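Local structure of proline iminopeptidase-related protein (2YYS) at residues R74-D79 with L198-N203; G98-G103 with G121-A126; P220-V225 with K270-A275. The protein is of unknown function but probably has the catalytic framework of an alpha/beta hydrolase and may act as a peptidase. All blocks are in the same frame, centred on the assembly; numbering follows the deposited sequence.

Contact 1: R74-D79 with L198-N203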
ATOM      1  N   ARG A  74      17.244  12.418  -2.521  1.00 33.08           N
ATOM      2  CA  ARG A  74      17.676  11.694  -1.327  1.00 31.82           C
ATOM      3  C   ARG A  74      16.628  11.688  -0.220  1.00 29.71           C
ATOM      4  O   ARG A  74      16.748  10.946   0.740  1.00 28.91           O
ATOM      5  CB  ARG A  74      18.962  12.321  -0.776  1.00 32.39           C
ATOM      6  CG  ARG A  74      20.141  12.275  -1.748  1.00 34.96           C
ATOM      7  CD  ARG A  74      21.347  13.061  -1.267  1.00 39.03           C
ATOM      8  NE  ARG A  74      20.993  14.465  -1.044  1.00 42.18           N
ATOM      9  CZ  ARG A  74      21.738  15.351  -0.388  1.00 44.29           C
ATOM     10  NH1 ARG A  74      22.922  15.011   0.122  1.00 44.92           N
ATOM     11  NH2 ARG A  74      21.295  16.596  -0.246  1.00 44.40           N
ATOM     12  N   LEU A  75      15.613  12.533  -0.350  1.00 27.64           N
ATOM     13  CA  LEU A  75      14.507  12.554   0.595  1.00 26.42           C
ATOM     14  C   LEU A  75      13.577  11.362   0.409  1.00 25.09           C
ATOM     15  O   LEU A  75      12.798  11.057   1.299  1.00 24.30           O
ATOM     16  CB  LEU A  75      13.709  13.852   0.448  1.00 26.41           C
ATOM     17  CG  LEU A  75      14.498  15.132   0.746  1.00 27.55           C
ATOM     18  CD1 LEU A  75      13.717  16.357   0.267  1.00 27.80           C
ATOM     19  CD2 LEU A  75      14.850  15.233   2.231  1.00 27.32           C
ATOM     20  N   PHE A  76      13.683  10.686  -0.734  1.00 23.81           N
ATOM     21  CA  PHE A  76      12.727   9.665  -1.129  1.00 22.96           C
ATOM     22  C   PHE A  76      13.326   8.270  -1.055  1.00 22.56           C
ATOM     23  O   PHE A  76      13.860   7.754  -2.037  1.00 22.38           O
ATOM     24  CB  PHE A  76      12.209   9.995  -2.520  1.00 22.85           C
ATOM     25  CG  PHE A  76      11.381  11.233  -2.543  1.00 22.56           C
ATOM     26  CD1 PHE A  76      10.127  11.241  -1.936  1.00 22.09           C
ATOM     27  CD2 PHE A  76      11.864  12.403  -3.111  1.00 22.53           C
ATOM     28  CE1 PHE A  76       9.358  12.377  -1.917  1.00 22.85           C
ATOM     29  CE2 PHE A  76      11.088  13.562  -3.111  1.00 23.51           C
ATOM     30  CZ  PHE A  76       9.835  13.555  -2.509  1.00 23.78           C
ATOM     31  N   THR A  77      13.248   7.686   0.141  1.00 21.82           N
ATOM     32  CA  THR A  77      13.736   6.335   0.399  1.00 21.28           C
ATOM     33  C   THR A  77      12.710   5.585   1.223  1.00 20.38           C
ATOM     34  O   THR A  77      11.853   6.185   1.869  1.00 19.90           O
ATOM     35  CB  THR A  77      15.065   6.348   1.180  1.00 21.56           C
ATOM     36  OG1 THR A  77      14.870   6.973   2.455  1.00 22.34           O
ATOM     37  CG2 THR A  77      16.168   7.194   0.474  1.00 21.85           C
ATOM     38  N   VAL A  78      12.810   4.264   1.198  1.00 19.51           N
ATOM     39  CA  VAL A  78      11.999   3.409   2.058  1.00 18.88           C
ATOM     40  C   VAL A  78      12.212   3.763   3.530  1.00 18.82           C
ATOM     41  O   VAL A  78      11.248   3.889   4.278  1.00 18.11           O
ATOM     42  CB  VAL A  78      12.313   1.913   1.800  1.00 18.42           C
ATOM     43  CG1 VAL A  78      11.661   1.016   2.847  1.00 18.64           C
ATOM     44  CG2 VAL A  78      11.817   1.523   0.446  1.00 18.43           C
ATOM     45  N   ASP A  79      13.472   3.933   3.934  1.00 19.17           N
ATOM     46  CA  ASP A  79      13.808   4.296   5.313  1.00 19.57           C
ATOM     47  C   ASP A  79      13.074   5.557   5.764  1.00 19.11           C
ATOM     48  O   ASP A  79      12.561   5.610   6.865  1.00 19.13           O
ATOM     49  CB  ASP A  79      15.328   4.510   5.476  1.00 20.14           C
ATOM     50  CG  ASP A  79      16.136   3.198   5.426  1.00 21.50           C
ATOM     51  OD1 ASP A  79      15.553   2.090   5.446  1.00 23.43           O
ATOM     52  OD2 ASP A  79      17.383   3.192   5.366  1.00 24.42           O
ATOM     53  N   LEU A 198       9.431   9.966  -9.430  1.00 22.89           N
ATOM     54  CA  LEU A 198      10.659  10.164 -10.198  1.00 23.20           C
ATOM     55  C   LEU A 198      11.908   9.870  -9.369  1.00 22.72           C
ATOM     56  O   LEU A 198      12.840   9.242  -9.858  1.00 22.09           O
ATOM     57  CB  LEU A 198      10.725  11.586 -10.764  1.00 23.82           C
ATOM     58  CG  LEU A 198       9.736  11.887 -11.900  1.00 25.97           C
ATOM     59  CD1 LEU A 198       9.774  13.378 -12.273  1.00 26.46           C
ATOM     60  CD2 LEU A 198      10.012  11.015 -13.145  1.00 27.78           C
ATOM     61  N   ALA A 199      11.905  10.290  -8.107  1.00 22.49           N
ATOM     62  CA  ALA A 199      13.045  10.069  -7.229  1.00 22.62           C
ATOM     63  C   ALA A 199      13.212   8.589  -6.889  1.00 22.92           C
ATOM     64  O   ALA A 199      14.313   8.088  -6.879  1.00 22.70           O
ATOM     65  CB  ALA A 199      12.917  10.891  -5.958  1.00 22.31           C
ATOM     66  N   PHE A 200      12.125   7.887  -6.604  1.00 23.25           N
ATOM     67  CA  PHE A 200      12.238   6.464  -6.303  1.00 23.70           C
ATOM     68  C   PHE A 200      12.764   5.715  -7.530  1.00 24.63           C
ATOM     69  O   PHE A 200      13.619   4.841  -7.393  1.00 24.49           O
ATOM     70  CB  PHE A 200      10.909   5.891  -5.791  1.00 23.43           C
ATOM     71  CG  PHE A 200      10.753   5.974  -4.292  1.00 21.58           C
ATOM     72  CD1 PHE A 200      11.427   5.082  -3.462  1.00 20.70           C
ATOM     73  CD2 PHE A 200       9.943   6.942  -3.714  1.00 20.98           C
ATOM     74  CE1 PHE A 200      11.295   5.149  -2.072  1.00 21.32           C
ATOM     75  CE2 PHE A 200       9.800   7.023  -2.322  1.00 21.62           C
ATOM     76  CZ  PHE A 200      10.480   6.122  -1.501  1.00 21.35           C
ATOM     77  N   LEU A 201      12.289   6.099  -8.718  1.00 25.87           N
ATOM     78  CA  LEU A 201      12.744   5.521  -9.991  1.00 27.34           C
ATOM     79  C   LEU A 201      14.247   5.719 -10.175  1.00 28.03           C
ATOM     80  O   LEU A 201      14.973   4.780 -10.487  1.00 28.00           O
ATOM     81  CB  LEU A 201      11.987   6.148 -11.177  1.00 27.62           C
ATOM     82  CG  LEU A 201      12.424   5.784 -12.610  1.00 30.26           C
ATOM     83  CD1 LEU A 201      12.193   4.315 -12.912  1.00 30.87           C
ATOM     84  CD2 LEU A 201      11.704   6.651 -13.657  1.00 32.80           C
ATOM     85  N   ARG A 202      14.691   6.955  -9.963  1.00 28.82           N
ATOM     86  CA  ARG A 202      16.097   7.328 -10.071  1.00 29.62           C
ATOM     87  C   ARG A 202      16.951   6.598  -9.030  1.00 28.77           C
ATOM     88  O   ARG A 202      18.057   6.186  -9.334  1.00 27.95           O
ATOM     89  CB  ARG A 202      16.215   8.850  -9.931  1.00 30.58           C
ATOM     90  CG  ARG A 202      17.605   9.443  -9.772  1.00 34.89           C
ATOM     91  CD  ARG A 202      17.541  10.955  -9.438  1.00 41.36           C
ATOM     92  NE  ARG A 202      18.771  11.704  -9.717  1.00 47.69           N
ATOM     93  CZ  ARG A 202      19.911  11.610  -9.017  1.00 52.42           C
ATOM     94  NH1 ARG A 202      20.022  10.775  -7.981  1.00 53.79           N
ATOM     95  NH2 ARG A 202      20.958  12.359  -9.364  1.00 53.84           N
ATOM     96  N   ASN A 203      16.424   6.407  -7.821  1.00 28.02           N
ATOM     97  CA  ASN A 203      17.162   5.734  -6.761  1.00 27.94           C
ATOM     98  C   ASN A 203      17.182   4.205  -6.882  1.00 27.49           C
ATOM     99  O   ASN A 203      17.733   3.547  -6.018  1.00 28.20           O
ATOM    100  CB  ASN A 203      16.627   6.160  -5.383  1.00 28.09           C
ATOM    101  CG  ASN A 203      16.870   7.652  -5.085  1.00 28.64           C
ATOM    102  OD1 ASN A 203      17.639   8.322  -5.774  1.00 28.73           O
ATOM    103  ND2 ASN A 203      16.187   8.174  -4.068  1.00 27.91           N
TER

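Contact 2: G98-G103 with G121-A126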
ATOM      1  N   GLY A  98      -1.540  -0.857  14.816  1.00 17.73           N
ATOM      2  CA  GLY A  98      -1.444  -1.742  13.664  1.00 17.67           C
ATOM      3  C   GLY A  98      -1.291  -0.986  12.355  1.00 17.76           C
ATOM      4  O   GLY A  98      -1.330   0.250  12.311  1.00 17.78           O
ATOM      5  N   LEU A  99      -1.116  -1.746  11.285  1.00 17.57           N
ATOM      6  CA  LEU A  99      -0.910  -1.190   9.962  1.00 17.39           C
ATOM      7  C   LEU A  99      -1.863  -1.810   8.950  1.00 16.94           C
ATOM      8  O   LEU A  99      -2.115  -3.011   8.979  1.00 16.43           O
ATOM      9  CB  LEU A  99       0.517  -1.455   9.514  1.00 17.33           C
ATOM     10  CG  LEU A  99       1.608  -0.814  10.368  1.00 18.81           C
ATOM     11  CD1 LEU A  99       2.916  -1.533  10.193  1.00 19.91           C
ATOM     12  CD2 LEU A  99       1.786   0.633  10.007  1.00 19.67           C
ATOM     13  N   LEU A 100      -2.380  -0.968   8.062  1.00 16.73           N
ATOM     14  CA  LEU A 100      -3.058  -1.382   6.843  1.00 16.80           C
ATOM     15  C   LEU A 100      -2.247  -0.837   5.687  1.00 16.58           C
ATOM     16  O   LEU A 100      -2.013   0.369   5.626  1.00 17.01           O
ATOM     17  CB  LEU A 100      -4.468  -0.804   6.775  1.00 16.79           C
ATOM     18  CG  LEU A 100      -5.385  -0.977   7.975  1.00 19.00           C
ATOM     19  CD1 LEU A 100      -6.709  -0.267   7.705  1.00 20.88           C
ATOM     20  CD2 LEU A 100      -5.632  -2.438   8.290  1.00 19.09           C
ATOM     21  N   ALA A 101      -1.822  -1.710   4.772  1.00 15.93           N
ATOM     22  CA  ALA A 101      -1.005  -1.322   3.628  1.00 15.80           C
ATOM     23  C   ALA A 101      -1.621  -1.771   2.310  1.00 15.92           C
ATOM     24  O   ALA A 101      -2.337  -2.771   2.258  1.00 16.87           O
ATOM     25  CB  ALA A 101       0.385  -1.915   3.753  1.00 15.87           C
ATOM     26  N   HIS A 102      -1.307  -1.047   1.239  1.00 15.47           N
ATOM     27  CA  HIS A 102      -1.748  -1.396  -0.099  1.00 15.32           C
ATOM     28  C   HIS A 102      -0.600  -1.210  -1.094  1.00 15.49           C
ATOM     29  O   HIS A 102       0.088  -0.194  -1.085  1.00 15.07           O
ATOM     30  CB  HIS A 102      -2.944  -0.535  -0.495  1.00 16.01           C
ATOM     31  CG  HIS A 102      -3.514  -0.879  -1.835  1.00 15.99           C
ATOM     32  ND1 HIS A 102      -3.567   0.027  -2.868  1.00 16.92           N
ATOM     33  CD2 HIS A 102      -4.054  -2.027  -2.311  1.00 16.49           C
ATOM     34  CE1 HIS A 102      -4.120  -0.545  -3.923  1.00 16.99           C
ATOM     35  NE2 HIS A 102      -4.433  -1.789  -3.609  1.00 16.10           N
ATOM     36  N   GLY A 103      -0.388  -2.205  -1.951  1.00 15.54           N
ATOM     37  CA  GLY A 103       0.647  -2.134  -2.968  1.00 15.61           C
ATOM     38  C   GLY A 103       2.028  -1.969  -2.363  1.00 15.79           C
ATOM     39  O   GLY A 103       2.398  -2.727  -1.464  1.00 15.82           O
ATOM     40  N   GLY A 121       0.863  -5.298  14.367  1.00 19.45           N
ATOM     41  CA  GLY A 121       0.400  -6.200  13.327  1.00 19.61           C
ATOM     42  C   GLY A 121       0.116  -5.472  12.022  1.00 19.67           C
ATOM     43  O   GLY A 121       0.260  -4.254  11.937  1.00 19.66           O
ATOM     44  N   ALA A 122      -0.292  -6.208  10.994  1.00 19.38           N
ATOM     45  CA  ALA A 122      -0.594  -5.583   9.715  1.00 18.85           C
ATOM     46  C   ALA A 122      -1.506  -6.414   8.841  1.00 18.28           C
ATOM     47  O   ALA A 122      -1.537  -7.640   8.934  1.00 19.15           O
ATOM     48  CB  ALA A 122       0.696  -5.241   8.952  1.00 18.79           C
ATOM     49  N   ILE A 123      -2.268  -5.715   8.014  1.00 16.73           N
ATOM     50  CA  ILE A 123      -2.996  -6.310   6.918  1.00 16.27           C
ATOM     51  C   ILE A 123      -2.389  -5.717   5.653  1.00 15.89           C
ATOM     52  O   ILE A 123      -2.384  -4.490   5.466  1.00 15.56           O
ATOM     53  CB  ILE A 123      -4.510  -6.010   7.029  1.00 16.03           C
ATOM     54  CG1 ILE A 123      -5.053  -6.601   8.332  1.00 16.48           C
ATOM     55  CG2 ILE A 123      -5.248  -6.596   5.839  1.00 15.29           C
ATOM     56  CD1 ILE A 123      -6.505  -6.232   8.674  1.00 16.50           C
ATOM     57  N   LEU A 124      -1.834  -6.595   4.825  1.00 15.59           N
ATOM     58  CA  LEU A 124      -1.253  -6.237   3.542  1.00 15.83           C
ATOM     59  C   LEU A 124      -2.251  -6.523   2.420  1.00 16.11           C
ATOM     60  O   LEU A 124      -2.578  -7.680   2.130  1.00 16.37           O
ATOM     61  CB  LEU A 124       0.031  -7.031   3.312  1.00 15.97           C
ATOM     62  CG  LEU A 124       1.021  -7.124   4.482  1.00 16.54           C
ATOM     63  CD1 LEU A 124       2.257  -7.966   4.098  1.00 16.44           C
ATOM     64  CD2 LEU A 124       1.451  -5.750   4.933  1.00 14.86           C
ATOM     65  N   LEU A 125      -2.744  -5.457   1.805  1.00 16.26           N
ATOM     66  CA  LEU A 125      -3.633  -5.566   0.665  1.00 15.83           C
ATOM     67  C   LEU A 125      -2.820  -5.463  -0.604  1.00 15.43           C
ATOM     68  O   LEU A 125      -2.117  -4.472  -0.815  1.00 14.95           O
ATOM     69  CB  LEU A 125      -4.678  -4.455   0.696  1.00 15.89           C
ATOM     70  CG  LEU A 125      -5.411  -4.245   2.021  1.00 16.15           C
ATOM     71  CD1 LEU A 125      -6.289  -3.008   1.935  1.00 17.77           C
ATOM     72  CD2 LEU A 125      -6.239  -5.447   2.390  1.00 17.05           C
ATOM     73  N   ALA A 126      -2.935  -6.461  -1.469  1.00 15.56           N
ATOM     74  CA  ALA A 126      -2.279  -6.410  -2.768  1.00 15.86           C
ATOM     75  C   ALA A 126      -0.813  -5.992  -2.643  1.00 16.10           C
ATOM     76  O   ALA A 126      -0.366  -5.041  -3.276  1.00 15.74           O
ATOM     77  CB  ALA A 126      -3.019  -5.445  -3.658  1.00 16.26           C
TER

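Contact 3: P220-V225 with K270-A275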
ATOM      1  N   PRO A 220       0.520 -10.864  14.399  1.00 20.51           N
ATOM      2  CA  PRO A 220      -0.538 -11.127  13.417  1.00 20.70           C
ATOM      3  C   PRO A 220      -0.378 -10.332  12.119  1.00 21.09           C
ATOM      4  O   PRO A 220      -0.272  -9.112  12.138  1.00 20.31           O
ATOM      5  CB  PRO A 220      -1.821 -10.713  14.144  1.00 20.80           C
ATOM      6  CG  PRO A 220      -1.420 -10.085  15.406  1.00 20.93           C
ATOM      7  CD  PRO A 220      -0.005 -10.343  15.670  1.00 20.45           C
ATOM      8  N   LEU A 221      -0.387 -11.059  11.010  1.00 21.43           N
ATOM      9  CA  LEU A 221      -0.162 -10.526   9.679  1.00 22.47           C
ATOM     10  C   LEU A 221      -1.111 -11.269   8.733  1.00 22.45           C
ATOM     11  O   LEU A 221      -1.233 -12.493   8.815  1.00 22.76           O
ATOM     12  CB  LEU A 221       1.301 -10.771   9.302  1.00 22.72           C
ATOM     13  CG  LEU A 221       2.084  -9.847   8.371  1.00 26.11           C
ATOM     14  CD1 LEU A 221       1.975  -8.422   8.769  1.00 28.52           C
ATOM     15  CD2 LEU A 221       3.553 -10.242   8.394  1.00 27.86           C
ATOM     16  N   TYR A 222      -1.778 -10.541   7.847  1.00 22.16           N
ATOM     17  CA  TYR A 222      -2.721 -11.127   6.899  1.00 22.62           C
ATOM     18  C   TYR A 222      -2.454 -10.552   5.517  1.00 21.30           C
ATOM     19  O   TYR A 222      -2.138  -9.372   5.381  1.00 21.22           O
ATOM     20  CB  TYR A 222      -4.162 -10.777   7.296  1.00 23.57           C
ATOM     21  CG  TYR A 222      -5.046 -11.945   7.665  1.00 28.81           C
ATOM     22  CD1 TYR A 222      -4.842 -12.628   8.861  1.00 34.39           C
ATOM     23  CD2 TYR A 222      -6.101 -12.357   6.830  1.00 34.05           C
ATOM     24  CE1 TYR A 222      -5.656 -13.700   9.228  1.00 37.65           C
ATOM     25  CE2 TYR A 222      -6.931 -13.440   7.183  1.00 36.38           C
ATOM     26  CZ  TYR A 222      -6.699 -14.110   8.391  1.00 38.80           C
ATOM     27  OH  TYR A 222      -7.492 -15.180   8.786  1.00 41.92           O
ATOM     28  N   VAL A 223      -2.609 -11.385   4.500  1.00 19.54           N
ATOM     29  CA  VAL A 223      -2.487 -10.965   3.123  1.00 18.43           C
ATOM     30  C   VAL A 223      -3.840 -11.164   2.443  1.00 18.30           C
ATOM     31  O   VAL A 223      -4.410 -12.249   2.487  1.00 16.64           O
ATOM     32  CB  VAL A 223      -1.405 -11.761   2.371  1.00 18.13           C
ATOM     33  CG1 VAL A 223      -1.370 -11.358   0.913  1.00 17.86           C
ATOM     34  CG2 VAL A 223      -0.028 -11.557   3.022  1.00 17.96           C
ATOM     35  N   LEU A 224      -4.338 -10.091   1.842  1.00 18.28           N
ATOM     36  CA  LEU A 224      -5.558 -10.097   1.038  1.00 19.31           C
ATOM     37  C   LEU A 224      -5.194  -9.597  -0.336  1.00 18.45           C
ATOM     38  O   LEU A 224      -4.572  -8.546  -0.466  1.00 18.07           O
ATOM     39  CB  LEU A 224      -6.605  -9.139   1.608  1.00 19.92           C
ATOM     40  CG  LEU A 224      -7.594  -9.612   2.660  1.00 23.65           C
ATOM     41  CD1 LEU A 224      -6.890 -10.087   3.891  1.00 26.41           C
ATOM     42  CD2 LEU A 224      -8.551  -8.471   3.008  1.00 25.56           C
ATOM     43  N   VAL A 225      -5.600 -10.326  -1.364  1.00 18.15           N
ATOM     44  CA  VAL A 225      -5.220  -9.980  -2.723  1.00 18.04           C
ATOM     45  C   VAL A 225      -6.264 -10.460  -3.728  1.00 18.05           C
ATOM     46  O   VAL A 225      -6.967 -11.434  -3.496  1.00 17.85           O
ATOM     47  CB  VAL A 225      -3.821 -10.569  -3.041  1.00 17.97           C
ATOM     48  CG1 VAL A 225      -3.860 -12.094  -3.058  1.00 18.99           C
ATOM     49  CG2 VAL A 225      -3.262 -10.020  -4.348  1.00 17.82           C
ATOM     50  N   LYS A 270     -12.925  -8.267   7.344  1.00 23.90           N
ATOM     51  CA  LYS A 270     -13.427  -8.412   8.709  1.00 25.21           C
ATOM     52  C   LYS A 270     -12.740  -9.560   9.433  1.00 24.91           C
ATOM     53  O   LYS A 270     -12.444  -9.458  10.614  1.00 25.34           O
ATOM     54  CB  LYS A 270     -14.945  -8.622   8.726  1.00 25.97           C
ATOM     55  CG  LYS A 270     -15.756  -7.334   8.521  1.00 29.17           C
ATOM     56  CD  LYS A 270     -17.263  -7.613   8.556  1.00 34.50           C
ATOM     57  CE  LYS A 270     -18.031  -6.545   9.320  1.00 37.82           C
ATOM     58  NZ  LYS A 270     -19.511  -6.747   9.189  1.00 41.01           N
ATOM     59  N   GLU A 271     -12.484 -10.650   8.727  1.00 24.78           N
ATOM     60  CA  GLU A 271     -11.737 -11.762   9.294  1.00 24.98           C
ATOM     61  C   GLU A 271     -10.307 -11.305   9.646  1.00 24.13           C
ATOM     62  O   GLU A 271      -9.819 -11.584  10.734  1.00 23.87           O
ATOM     63  CB  GLU A 271     -11.730 -12.944   8.307  1.00 25.59           C
ATOM     64  CG  GLU A 271     -10.814 -14.099   8.683  1.00 28.47           C
ATOM     65  CD  GLU A 271     -10.833 -15.240   7.671  1.00 33.52           C
ATOM     66  OE1 GLU A 271     -10.797 -14.980   6.440  1.00 36.91           O
ATOM     67  OE2 GLU A 271     -10.872 -16.412   8.109  1.00 37.61           O
ATOM     68  N   ALA A 272      -9.653 -10.592   8.727  1.00 23.15           N
ATOM     69  CA  ALA A 272      -8.291 -10.089   8.949  1.00 22.65           C
ATOM     70  C   ALA A 272      -8.215  -9.153  10.168  1.00 22.34           C
ATOM     71  O   ALA A 272      -7.303  -9.261  10.981  1.00 21.76           O
ATOM     72  CB  ALA A 272      -7.774  -9.371   7.701  1.00 22.28           C
ATOM     73  N   LEU A 273      -9.176  -8.239  10.283  1.00 22.12           N
ATOM     74  CA  LEU A 273      -9.212  -7.306  11.405  1.00 22.68           C
ATOM     75  C   LEU A 273      -9.375  -8.033  12.735  1.00 23.05           C
ATOM     76  O   LEU A 273      -8.704  -7.707  13.696  1.00 22.21           O
ATOM     77  CB  LEU A 273     -10.347  -6.303  11.257  1.00 22.21           C
ATOM     78  CG  LEU A 273     -10.189  -5.262  10.159  1.00 23.10           C
ATOM     79  CD1 LEU A 273     -11.539  -4.618   9.921  1.00 24.03           C
ATOM     80  CD2 LEU A 273      -9.133  -4.211  10.520  1.00 23.71           C
ATOM     81  N   ALA A 274     -10.289  -9.000  12.779  1.00 24.16           N
ATOM     82  CA  ALA A 274     -10.529  -9.796  13.983  1.00 25.43           C
ATOM     83  C   ALA A 274      -9.273 -10.562  14.403  1.00 25.67           C
ATOM     84  O   ALA A 274      -8.993 -10.681  15.588  1.00 26.57           O
ATOM     85  CB  ALA A 274     -11.705 -10.768  13.772  1.00 25.62           C
ATOM     86  N   ALA A 275      -8.509 -11.039  13.426  1.00 25.54           N
ATOM     87  CA  ALA A 275      -7.274 -11.780  13.685  1.00 25.58           C
ATOM     88  C   ALA A 275      -6.124 -10.927  14.221  1.00 25.31           C
ATOM     89  O   ALA A 275      -5.094 -11.466  14.614  1.00 25.43           O
ATOM     90  CB  ALA A 275      -6.822 -12.509  12.419  1.00 25.63           C
TER

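Contact 1: R74-D79 with L198-N203
Phe-76 and Phe-200 lie at the centre of this contact, where the turn leading into helix 78-91 meets the last turn of helix 195-202. The dense part is apolar. CG of Phe-76 lies beside its own backbone N (chi1 -67°), which carries the ring past Ala-199, and CD2 comes to 3.4 Å from the CB of Ala-199. The CB of Phe-76 in turn makes an off-centre CH-pi contact with Phe-200, 4.3 Å from the ring centroid. The same face of Phe-200 takes the carbonyl group of Phe-76 near its rim, so the ring lies under backbone as much as under side chain. At its edge CE1 meets the backbone N of Val-78 at 3.7 Å, close to the ring plane. The looser side is polar and partly exposed. There ND2 of Asn-203 donates to the Phe-76 O at 3.1 Å, a bent bond (141° at the hydrogen) that reaches the oxygen tilted from its carbonyl plane, although the oxygen itself lies in the amide plane of the asparagine. ND2 is shared with the O of Pro-73. Thr-77 turns away to N-cap helix 78-91 through Ala-80 N. Phe-200 also touches Pro-35, in the loop after strand 27-31. Helix 195-202 belongs to the helical insertion between strands 119-125 and 221-226, consistent with the cap that covers the core of S33-type alpha/beta hydrolases.

Contact 2: G98-G103 with G121-A126
Leu-99 and Ala-101 use both N and O to pair with Gly-121, Ile-123 and Leu-125, zipping strands 98-102 and 121-125 into a parallel ladder whose directions differ by 11°. Five backbone hydrogen bonds close it, the shortest from Leu-125 N to Ala-101 O at 2.8 Å, the last from Gly-103 N to Leu-125 O at 3.1 Å. Among the side chains, Leu-100 CD2 lies beside Ile-123 CD1 at 3.9 Å, both pointing the same way, while on the other face the CB atoms of Leu-99 and Ala-122 meet.

In His-102, CB and CG each lie 4.0 Å from Leu-125 O. The ring, swung opposite the backbone N (chi1 -177°), then leans over the neighbouring strand, so that CD2 comes to 3.5 Å from the same oxygen and 3.8 Å from the CB of Ala-126. At the tip, NE2 passes the Ala-126 CB and is hydrogen-bonded to His-255 O, which helps hold the imidazole's rotation. Gly-103, with its positive phi of 60°, probably occupies the nucleophile-elbow position of the fold, where relatives usually carry a serine.

Strands 97-102 and 119-125 are the two strands of a right-handed beta-alpha-beta crossover linked by helix 105-115, which covers Leu-99, Ala-101 and Ala-122; helix 262-274 covers Leu-100 and Ile-123, and strand 27-31 bonds to the far edge of 98-102.

Contact 3: P220-V225 with K270-A275
Tyr-222 and Ala-272, their CA atoms 6.0 Å apart, mark where strand 221-225 and helix 270-274 run nearly antiparallel (170°), with axes 8.8 Å apart at closest approach. The tyrosine ring stands out from the strand against the helix and makes most of the contact. Ala-272 lies over one of its faces: its CA forms a CH-pi contact 3.9 Å from the centroid, and its CB presses on CD2 at 3.5 Å. One helical turn on, the CB of Ala-275 meets CE1 at 3.6 Å. This is the sheet-to-helix layer of the alpha/beta hydrolase fold, with helix 262-274 laid antiparallel along the sheet, and Ala-272 also rests on Ile-123 of the adjoining strand. Beyond the ring, the phenol OH lies 3.5 Å from the CG of Glu-271. The two side chains cross at about a right angle, ring and carboxylate planes 51° apart. The extended glutamate chain, starting opposite its backbone N (chi1 171°), carries its carboxylate past the hydroxyl to a salt bridge with Arg-248 from strand 247-250. Replacing Tyr-222 by a serine would probably open a gap beneath Ala-272 and Ala-275 and leave the Glu-271 chain without its aromatic neighbour. Leu-224 CD1 adds a lighter touch on the Ala-272 CB at 4.0 Å, and just before the strand Pro-220 CB packs against Ala-275 O.

How the contacts relate
Contacts 2 and 3 belong to one continuous structure: strands 119-125 and 221-226 are neighbours in the sheet, probably hydrogen-bonded from Leu-124 N to Tyr-222 O. Contact 2 lies near the centre of the chain and is dominated by backbone pairing; contact 3 is buried too but nearer the periphery, and joins its strand to a covering helix by packing, chiefly of one tyrosine ring. Contact 1 touches neither, its centre about 21 Å and 30 Å from theirs and on the far side of the molecule from contact 3. It is partly buried, mixing aromatic and methyl packing with one side-chain-to-backbone bond, and ties a loop beside the core to an inserted helix.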